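Side-chain contacts in putative adenosine kinase (Schistosoma mansoni, PDB 3VAS), which probably phosphorylates adenosine to AMP at the expense of ATP, as an adenosine kinase of the ribokinase (pfkB) family: residues Pro288-Asp293 with Ile299-Val304; Lys277-Ile282 with Lys334-Ser339. All blocks are in the same frame, centred on the assembly; numbering follows the deposited sequence.

Contact 1. Residues Pro288-Asp293 with Ile299-Val304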
ATOM      1  N   PRO A 288      -4.055   6.369 -19.311  1.00 26.81           N
ATOM      2  CA  PRO A 288      -3.009   5.347 -19.424  1.00 23.31           C
ATOM      3  C   PRO A 288      -1.939   5.455 -18.346  1.00 23.43           C
ATOM      4  O   PRO A 288      -1.442   6.545 -18.041  1.00 23.01           O
ATOM      5  CB  PRO A 288      -2.400   5.628 -20.795  1.00 24.41           C
ATOM      6  CG  PRO A 288      -3.525   6.222 -21.578  1.00 26.96           C
ATOM      7  CD  PRO A 288      -4.285   7.061 -20.593  1.00 25.31           C
ATOM      8  N   LEU A 289      -1.604   4.315 -17.755  1.00 22.07           N
ATOM      9  CA  LEU A 289      -0.541   4.265 -16.771  1.00 20.36           C
ATOM     10  C   LEU A 289       0.788   4.319 -17.505  1.00 20.74           C
ATOM     11  O   LEU A 289       0.867   3.981 -18.688  1.00 21.71           O
ATOM     12  CB  LEU A 289      -0.649   2.998 -15.909  1.00 24.14           C
ATOM     13  CG  LEU A 289      -0.522   1.615 -16.560  1.00 23.73           C
ATOM     14  CD1 LEU A 289       0.934   1.188 -16.706  1.00 23.17           C
ATOM     15  CD2 LEU A 289      -1.293   0.582 -15.758  1.00 21.22           C
ATOM     16  N   LEU A 290       1.824   4.746 -16.795  1.00 20.16           N
ATOM     17  CA  LEU A 290       3.162   4.829 -17.354  1.00 20.65           C
ATOM     18  C   LEU A 290       4.045   3.777 -16.704  1.00 25.71           C
ATOM     19  O   LEU A 290       3.901   3.481 -15.519  1.00 25.35           O
ATOM     20  CB  LEU A 290       3.755   6.226 -17.124  1.00 20.70           C
ATOM     21  CG  LEU A 290       2.921   7.407 -17.622  1.00 25.77           C
ATOM     22  CD1 LEU A 290       3.529   8.727 -17.186  1.00 26.83           C
ATOM     23  CD2 LEU A 290       2.757   7.355 -19.141  1.00 25.75           C
ATOM     24  N   TYR A 291       4.954   3.207 -17.485  1.00 21.03           N
ATOM     25  CA  TYR A 291       5.982   2.342 -16.927  1.00 20.95           C
ATOM     26  C   TYR A 291       7.293   2.481 -17.691  1.00 22.06           C
ATOM     27  O   TYR A 291       7.304   2.816 -18.872  1.00 23.10           O
ATOM     28  CB  TYR A 291       5.528   0.877 -16.884  1.00 22.98           C
ATOM     29  CG  TYR A 291       5.375   0.204 -18.235  1.00 22.39           C
ATOM     30  CD1 TYR A 291       6.443  -0.454 -18.833  1.00 25.70           C
ATOM     31  CD2 TYR A 291       4.156   0.208 -18.899  1.00 25.61           C
ATOM     32  CE1 TYR A 291       6.302  -1.082 -20.067  1.00 24.93           C
ATOM     33  CE2 TYR A 291       4.006  -0.410 -20.129  1.00 27.07           C
ATOM     34  CZ  TYR A 291       5.078  -1.054 -20.706  1.00 28.65           C
ATOM     35  OH  TYR A 291       4.921  -1.666 -21.930  1.00 32.65           O
ATOM     36  N   THR A 292       8.394   2.243 -16.991  1.00 26.44           N
ATOM     37  CA  THR A 292       9.719   2.218 -17.593  1.00 27.47           C
ATOM     38  C   THR A 292      10.610   1.443 -16.644  1.00 28.12           C
ATOM     39  O   THR A 292      10.179   1.059 -15.555  1.00 27.27           O
ATOM     40  CB  THR A 292      10.296   3.645 -17.778  1.00 26.72           C
ATOM     41  OG1 THR A 292      11.517   3.592 -18.541  1.00 27.93           O
ATOM     42  CG2 THR A 292      10.565   4.292 -16.421  1.00 24.58           C
ATOM     43  N   ASP A 293      11.846   1.199 -17.058  1.00 30.38           N
ATOM     44  CA  ASP A 293      12.854   0.666 -16.155  1.00 32.36           C
ATOM     45  C   ASP A 293      14.208   1.296 -16.465  1.00 34.11           C
ATOM     46  O   ASP A 293      14.362   1.968 -17.485  1.00 36.64           O
ATOM     47  CB  ASP A 293      12.915  -0.862 -16.222  1.00 33.46           C
ATOM     48  CG  ASP A 293      13.196  -1.369 -17.612  1.00 38.12           C
ATOM     49  OD1 ASP A 293      14.386  -1.463 -17.977  1.00 39.19           O
ATOM     50  OD2 ASP A 293      12.223  -1.668 -18.340  1.00 41.94           O
ATOM     51  N   ILE A 299       9.518   5.824 -22.044  1.00 44.68           N
ATOM     52  CA  ILE A 299       8.437   5.685 -21.083  1.00 20.68           C
ATOM     53  C   ILE A 299       7.162   5.261 -21.815  1.00 22.16           C
ATOM     54  O   ILE A 299       6.684   5.967 -22.707  1.00 27.22           O
ATOM     55  CB  ILE A 299       8.233   6.994 -20.291  1.00 22.58           C
ATOM     56  CG1 ILE A 299       9.408   7.198 -19.326  1.00 25.96           C
ATOM     57  CG2 ILE A 299       6.918   6.968 -19.532  1.00 23.56           C
ATOM     58  CD1 ILE A 299       9.385   8.508 -18.588  1.00 28.39           C
ATOM     59  N   HIS A 300       6.629   4.100 -21.451  1.00 37.92           N
ATOM     60  CA  HIS A 300       5.500   3.522 -22.171  1.00 32.76           C
ATOM     61  C   HIS A 300       4.159   3.841 -21.520  1.00 31.89           C
ATOM     62  O   HIS A 300       4.041   3.859 -20.298  1.00 32.25           O
ATOM     63  CB  HIS A 300       5.651   2.002 -22.270  1.00 33.11           C
ATOM     64  CG  HIS A 300       6.985   1.555 -22.777  1.00 34.80           C
ATOM     65  ND1 HIS A 300       7.377   1.723 -24.089  1.00 35.56           N
ATOM     66  CD2 HIS A 300       8.018   0.947 -22.150  1.00 33.62           C
ATOM     67  CE1 HIS A 300       8.596   1.238 -24.246  1.00 34.25           C
ATOM     68  NE2 HIS A 300       9.007   0.758 -23.085  1.00 33.24           N
ATOM     69  N   GLN A 301       3.151   4.085 -22.351  1.00 27.07           N
ATOM     70  CA  GLN A 301       1.775   4.177 -21.892  1.00 28.00           C
ATOM     71  C   GLN A 301       1.113   2.811 -22.001  1.00 30.89           C
ATOM     72  O   GLN A 301       1.403   2.040 -22.915  1.00 26.90           O
ATOM     73  CB  GLN A 301       0.975   5.150 -22.752  1.00 28.65           C
ATOM     74  CG  GLN A 301       1.498   6.559 -22.830  1.00 32.01           C
ATOM     75  CD  GLN A 301       0.686   7.392 -23.810  1.00 33.76           C
ATOM     76  OE1 GLN A 301      -0.404   7.869 -23.487  1.00 35.11           O
ATOM     77  NE2 GLN A 301       1.207   7.551 -25.019  1.00 29.44           N
ATOM     78  N   PHE A 302       0.210   2.522 -21.074  1.00 31.90           N
ATOM     79  CA  PHE A 302      -0.567   1.292 -21.116  1.00 28.58           C
ATOM     80  C   PHE A 302      -2.025   1.682 -20.949  1.00 29.76           C
ATOM     81  O   PHE A 302      -2.416   2.216 -19.908  1.00 30.55           O
ATOM     82  CB  PHE A 302      -0.116   0.348 -20.002  1.00 28.55           C
ATOM     83  CG  PHE A 302      -0.890  -0.944 -19.931  1.00 40.06           C
ATOM     84  CD1 PHE A 302      -0.507  -2.041 -20.687  1.00 28.34           C
ATOM     85  CD2 PHE A 302      -1.985  -1.070 -19.086  1.00 29.95           C
ATOM     86  CE1 PHE A 302      -1.204  -3.234 -20.612  1.00 28.93           C
ATOM     87  CE2 PHE A 302      -2.689  -2.260 -19.005  1.00 35.63           C
ATOM     88  CZ  PHE A 302      -2.296  -3.344 -19.770  1.00 35.89           C
ATOM     89  N   MET A 303      -2.824   1.439 -21.982  1.00 33.46           N
ATOM     90  CA  MET A 303      -4.226   1.839 -21.961  1.00 39.17           C
ATOM     91  C   MET A 303      -5.007   1.062 -20.911  1.00 43.88           C
ATOM     92  O   MET A 303      -4.761  -0.122 -20.692  1.00 45.25           O
ATOM     93  CB  MET A 303      -4.864   1.654 -23.335  1.00 41.20           C
ATOM     94  CG  MET A 303      -6.153   2.432 -23.511  1.00 44.39           C
ATOM     95  SD  MET A 303      -5.979   3.766 -24.706  1.00 96.46           S
ATOM     96  CE  MET A 303      -5.638   2.834 -26.192  1.00 32.52           C
ATOM     97  N   VAL A 304      -5.948   1.739 -20.263  1.00 48.66           N
ATOM     98  CA  VAL A 304      -6.712   1.157 -19.166  1.00 52.10           C
ATOM     99  C   VAL A 304      -8.206   1.128 -19.503  1.00 55.99           C
ATOM    100  O   VAL A 304      -8.735   2.074 -20.089  1.00 53.36           O
ATOM    101  CB  VAL A 304      -6.448   1.933 -17.843  1.00 42.42           C
ATOM    102  CG1 VAL A 304      -7.553   1.704 -16.829  1.00 45.83           C
ATOM    103  CG2 VAL A 304      -5.088   1.552 -17.268  1.00 37.71           C
TER
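Tyr291 and His300 meet across an antiparallel beta hairpin, strand 287-293 with strand 300-302, near the surface of the kinase. They form a hydrogen-bonded pair: His300 N gives to Tyr291 O at 3.0 Å and 164°, and Tyr291 N gives to His300 O. Tyr291 CG stands between its backbone N and carbonyl carbon (chi1 69°), which lays the phenol back over the partner strand. His300 CB then sits over one ring face, a CH-pi contact 3.7 Å from the centroid. The imidazole continues toward Tyr291 CE1, its plane turned 41° from the phenol and its CD2 only 3.4 Å from CE1, while its NE2 is held by Asp296. In this ribokinase-type fold strand 300-302 is an end strand, pairing with 287-293, which in turn pairs with 279-284. The next hydrogen-bonded pair, Leu289 with Phe302, runs its side chains alongside each other: Leu289 CD1 lies 3.6 Å from Phe302 CB, and CD2 approaches the phenyl ring obliquely. On the reverse face, Leu290 CB rests 4.0 Å from Ile299 CG2, and the aliphatic part of Gln301 runs alongside Leu290 and Pro288, CG near Leu290 CD2 and CB near Pro288 CB. Helix 257-267 covers Leu290 and Ile299 there.

Contact 2. Residues Lys277-Ile282 with Lys334-Ser339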
ATOM      1  N   LYS A 277      18.503  -3.507 -12.672  1.00 43.55           N
ATOM      2  CA  LYS A 277      17.263  -3.009 -13.256  1.00 43.17           C
ATOM      3  C   LYS A 277      16.205  -2.682 -12.197  1.00 40.55           C
ATOM      4  O   LYS A 277      15.868  -3.525 -11.360  1.00 43.14           O
ATOM      5  CB  LYS A 277      16.715  -4.038 -14.248  1.00 46.54           C
ATOM      6  CG  LYS A 277      15.260  -3.847 -14.630  1.00 50.31           C
ATOM      7  CD  LYS A 277      14.845  -4.855 -15.700  1.00 57.95           C
ATOM      8  CE  LYS A 277      13.355  -4.778 -15.988  1.00 60.90           C
ATOM      9  NZ  LYS A 277      12.972  -5.589 -17.177  1.00 64.60           N
ATOM     10  N   ARG A 278      15.689  -1.457 -12.226  1.00 31.70           N
ATOM     11  CA  ARG A 278      14.543  -1.105 -11.393  1.00 28.69           C
ATOM     12  C   ARG A 278      13.344  -0.750 -12.255  1.00 27.54           C
ATOM     13  O   ARG A 278      13.465   0.019 -13.202  1.00 27.88           O
ATOM     14  CB  ARG A 278      14.848   0.058 -10.445  1.00 26.92           C
ATOM     15  CG  ARG A 278      13.612   0.504  -9.658  1.00 25.96           C
ATOM     16  CD  ARG A 278      13.959   1.370  -8.458  1.00 28.95           C
ATOM     17  NE  ARG A 278      14.816   2.474  -8.837  1.00 36.07           N
ATOM     18  CZ  ARG A 278      16.080   2.610  -8.460  1.00 34.70           C
ATOM     19  NH1 ARG A 278      16.648   1.716  -7.664  1.00 33.06           N
ATOM     20  NH2 ARG A 278      16.767   3.653  -8.884  1.00 34.23           N
ATOM     21  N   LEU A 279      12.189  -1.309 -11.911  1.00 21.89           N
ATOM     22  CA  LEU A 279      10.958  -1.070 -12.650  1.00 22.13           C
ATOM     23  C   LEU A 279      10.094  -0.032 -11.937  1.00 19.92           C
ATOM     24  O   LEU A 279       9.889  -0.112 -10.727  1.00 19.17           O
ATOM     25  CB  LEU A 279      10.189  -2.385 -12.811  1.00 24.30           C
ATOM     26  CG  LEU A 279       8.868  -2.318 -13.575  1.00 26.90           C
ATOM     27  CD1 LEU A 279       9.117  -1.885 -15.009  1.00 27.70           C
ATOM     28  CD2 LEU A 279       8.142  -3.658 -13.525  1.00 26.92           C
ATOM     29  N   VAL A 280       9.593   0.946 -12.685  1.00 19.75           N
ATOM     30  CA  VAL A 280       8.736   1.980 -12.111  1.00 18.70           C
ATOM     31  C   VAL A 280       7.388   2.004 -12.827  1.00 23.30           C
ATOM     32  O   VAL A 280       7.327   2.006 -14.056  1.00 19.32           O
ATOM     33  CB  VAL A 280       9.408   3.371 -12.184  1.00 27.15           C
ATOM     34  CG1 VAL A 280       8.534   4.429 -11.527  1.00 18.02           C
ATOM     35  CG2 VAL A 280      10.785   3.328 -11.524  1.00 19.24           C
ATOM     36  N   ILE A 281       6.308   2.001 -12.052  1.00 20.72           N
ATOM     37  CA  ILE A 281       4.960   1.984 -12.611  1.00 20.33           C
ATOM     38  C   ILE A 281       4.137   3.092 -11.973  1.00 23.75           C
ATOM     39  O   ILE A 281       3.932   3.102 -10.762  1.00 26.87           O
ATOM     40  CB  ILE A 281       4.258   0.632 -12.359  1.00 18.40           C
ATOM     41  CG1 ILE A 281       5.092  -0.519 -12.925  1.00 18.65           C
ATOM     42  CG2 ILE A 281       2.839   0.636 -12.931  1.00 17.98           C
ATOM     43  CD1 ILE A 281       4.529  -1.903 -12.636  1.00 18.97           C
ATOM     44  N   ILE A 282       3.671   4.026 -12.789  1.00 21.90           N
ATOM     45  CA  ILE A 282       2.886   5.145 -12.292  1.00 21.03           C
ATOM     46  C   ILE A 282       1.473   5.082 -12.850  1.00 21.41           C
ATOM     47  O   ILE A 282       1.267   5.261 -14.051  1.00 23.47           O
ATOM     48  CB  ILE A 282       3.524   6.498 -12.687  1.00 23.30           C
ATOM     49  CG1 ILE A 282       4.972   6.573 -12.194  1.00 25.11           C
ATOM     50  CG2 ILE A 282       2.699   7.668 -12.150  1.00 20.39           C
ATOM     51  CD1 ILE A 282       5.116   6.402 -10.697  1.00 24.97           C
ATOM     52  N   LYS A 334       4.937 -14.360 -15.331  1.00 31.23           N
ATOM     53  CA  LYS A 334       4.169 -13.751 -16.415  1.00 31.89           C
ATOM     54  C   LYS A 334       4.881 -12.485 -16.889  1.00 31.36           C
ATOM     55  O   LYS A 334       5.388 -11.723 -16.076  1.00 35.17           O
ATOM     56  CB  LYS A 334       2.752 -13.417 -15.947  1.00 33.58           C
ATOM     57  CG  LYS A 334       2.016 -14.572 -15.284  1.00 39.37           C
ATOM     58  CD  LYS A 334       1.826 -15.742 -16.229  1.00 48.29           C
ATOM     59  CE  LYS A 334       1.198 -16.921 -15.500  1.00 55.01           C
ATOM     60  NZ  LYS A 334       0.029 -16.476 -14.689  1.00 56.62           N
ATOM     61  N   PRO A 335       4.938 -12.266 -18.211  1.00 32.40           N
ATOM     62  CA  PRO A 335       5.600 -11.070 -18.753  1.00 28.84           C
ATOM     63  C   PRO A 335       4.944  -9.760 -18.321  1.00 28.75           C
ATOM     64  O   PRO A 335       3.830  -9.763 -17.791  1.00 26.73           O
ATOM     65  CB  PRO A 335       5.487 -11.250 -20.274  1.00 28.76           C
ATOM     66  CG  PRO A 335       4.472 -12.330 -20.478  1.00 37.24           C
ATOM     67  CD  PRO A 335       4.533 -13.205 -19.269  1.00 34.87           C
ATOM     68  N   MET A 336       5.650  -8.658 -18.562  1.00 31.13           N
ATOM     69  CA  MET A 336       5.245  -7.322 -18.126  1.00 30.10           C
ATOM     70  C   MET A 336       3.808  -6.944 -18.483  1.00 28.30           C
ATOM     71  O   MET A 336       3.046  -6.505 -17.621  1.00 29.09           O
ATOM     72  CB  MET A 336       6.202  -6.276 -18.711  1.00 28.72           C
ATOM     73  CG  MET A 336       5.847  -4.844 -18.358  1.00 25.06           C
ATOM     74  SD  MET A 336       6.185  -4.486 -16.629  1.00 34.00           S
ATOM     75  CE  MET A 336       5.418  -2.878 -16.447  1.00 32.97           C
ATOM     76  N   ILE A 337       3.447  -7.102 -19.753  1.00 26.67           N
ATOM     77  CA  ILE A 337       2.131  -6.680 -20.229  1.00 28.02           C
ATOM     78  C   ILE A 337       1.009  -7.516 -19.612  1.00 28.48           C
ATOM     79  O   ILE A 337      -0.013  -6.981 -19.173  1.00 24.74           O
ATOM     80  CB  ILE A 337       2.041  -6.732 -21.769  1.00 29.64           C
ATOM     81  CG1 ILE A 337       3.082  -5.800 -22.395  1.00 30.92           C
ATOM     82  CG2 ILE A 337       0.642  -6.348 -22.240  1.00 29.54           C
ATOM     83  CD1 ILE A 337       2.833  -4.331 -22.121  1.00 27.73           C
ATOM     84  N   THR A 338       1.213  -8.831 -19.583  1.00 27.58           N
ATOM     85  CA  THR A 338       0.271  -9.745 -18.951  1.00 26.87           C
ATOM     86  C   THR A 338       0.050  -9.351 -17.491  1.00 25.17           C
ATOM     87  O   THR A 338      -1.081  -9.338 -17.005  1.00 23.99           O
ATOM     88  CB  THR A 338       0.776 -11.203 -19.036  1.00 27.89           C
ATOM     89  OG1 THR A 338       0.872 -11.597 -20.412  1.00 27.16           O
ATOM     90  CG2 THR A 338      -0.162 -12.159 -18.297  1.00 25.48           C
ATOM     91  N   SER A 339       1.136  -9.008 -16.805  1.00 25.02           N
ATOM     92  CA  SER A 339       1.068  -8.617 -15.398  1.00 23.43           C
ATOM     93  C   SER A 339       0.307  -7.305 -15.199  1.00 22.55           C
ATOM     94  O   SER A 339      -0.439  -7.155 -14.227  1.00 21.39           O
ATOM     95  CB  SER A 339       2.472  -8.513 -14.799  1.00 24.12           C
ATOM     96  OG  SER A 339       3.118  -9.775 -14.777  1.00 27.58           O
TER
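Leu279 and Met336 are the closest backbone positions between strand 279-282 and the first turn of helix 336-351, yet their CA atoms stand 10.1 Å apart, so side chains alone bridge the gap. Met336 does so from the helix. Its CG is anti to the backbone N (chi1 178°), and a bend at chi2 (72°) turns the thioether toward the strand. There it meets Leu279 tip to tip, Met336 SD lying 3.8 Å from Leu279 CD2, while the terminal methyl CE also approaches both leucine methyls. The same CE reaches Ile281 CD1 at 4.0 Å, so one methionine end spans two alternate residues on one face of the strand. The contact is wholly apolar and small, burying about 101 Å² in all. Behind Met336 the helix start is fastened internally: Pro335 occupies the N-cap position, and its carbonyl O receives both Ser339 N at 3.0 Å and Ser339 OG at 3.1 Å. The hydroxyl comes from above the carbonyl plane, 51° out of it. In the surrounding fold, strand 279-284 lies between strands 236-240 and 287-293, Phe326 of helix 318-330 touches Leu279, Ile281 and Ser339, and Tyr291 of strand 287-293 packs on Met336 from the neighbouring strand.

How the contacts relate
The two contacts share one sheet region, their centres about 9 Å apart. Strand 288-293 of contact 1 lies beside strand 279-282 of contact 2, joined by backbone hydrogen bonds that are probable: Leu290 O to Ile282 N at 2.8 Å and Thr292 O to Val280 N at 2.9 Å. Helix 336-351, whose first turn belongs to contact 2, ties them further, since its Leu340 packs on Tyr291 and Phe302, and His341 meets the Phe302 ring edge-to-face. In sequence, the hairpin of contact 1 falls between the two segments of contact 2. Adenosine occupies the pocket of this enzyme, and nothing in the geometry of either contact gives it a direct part in holding the nucleoside.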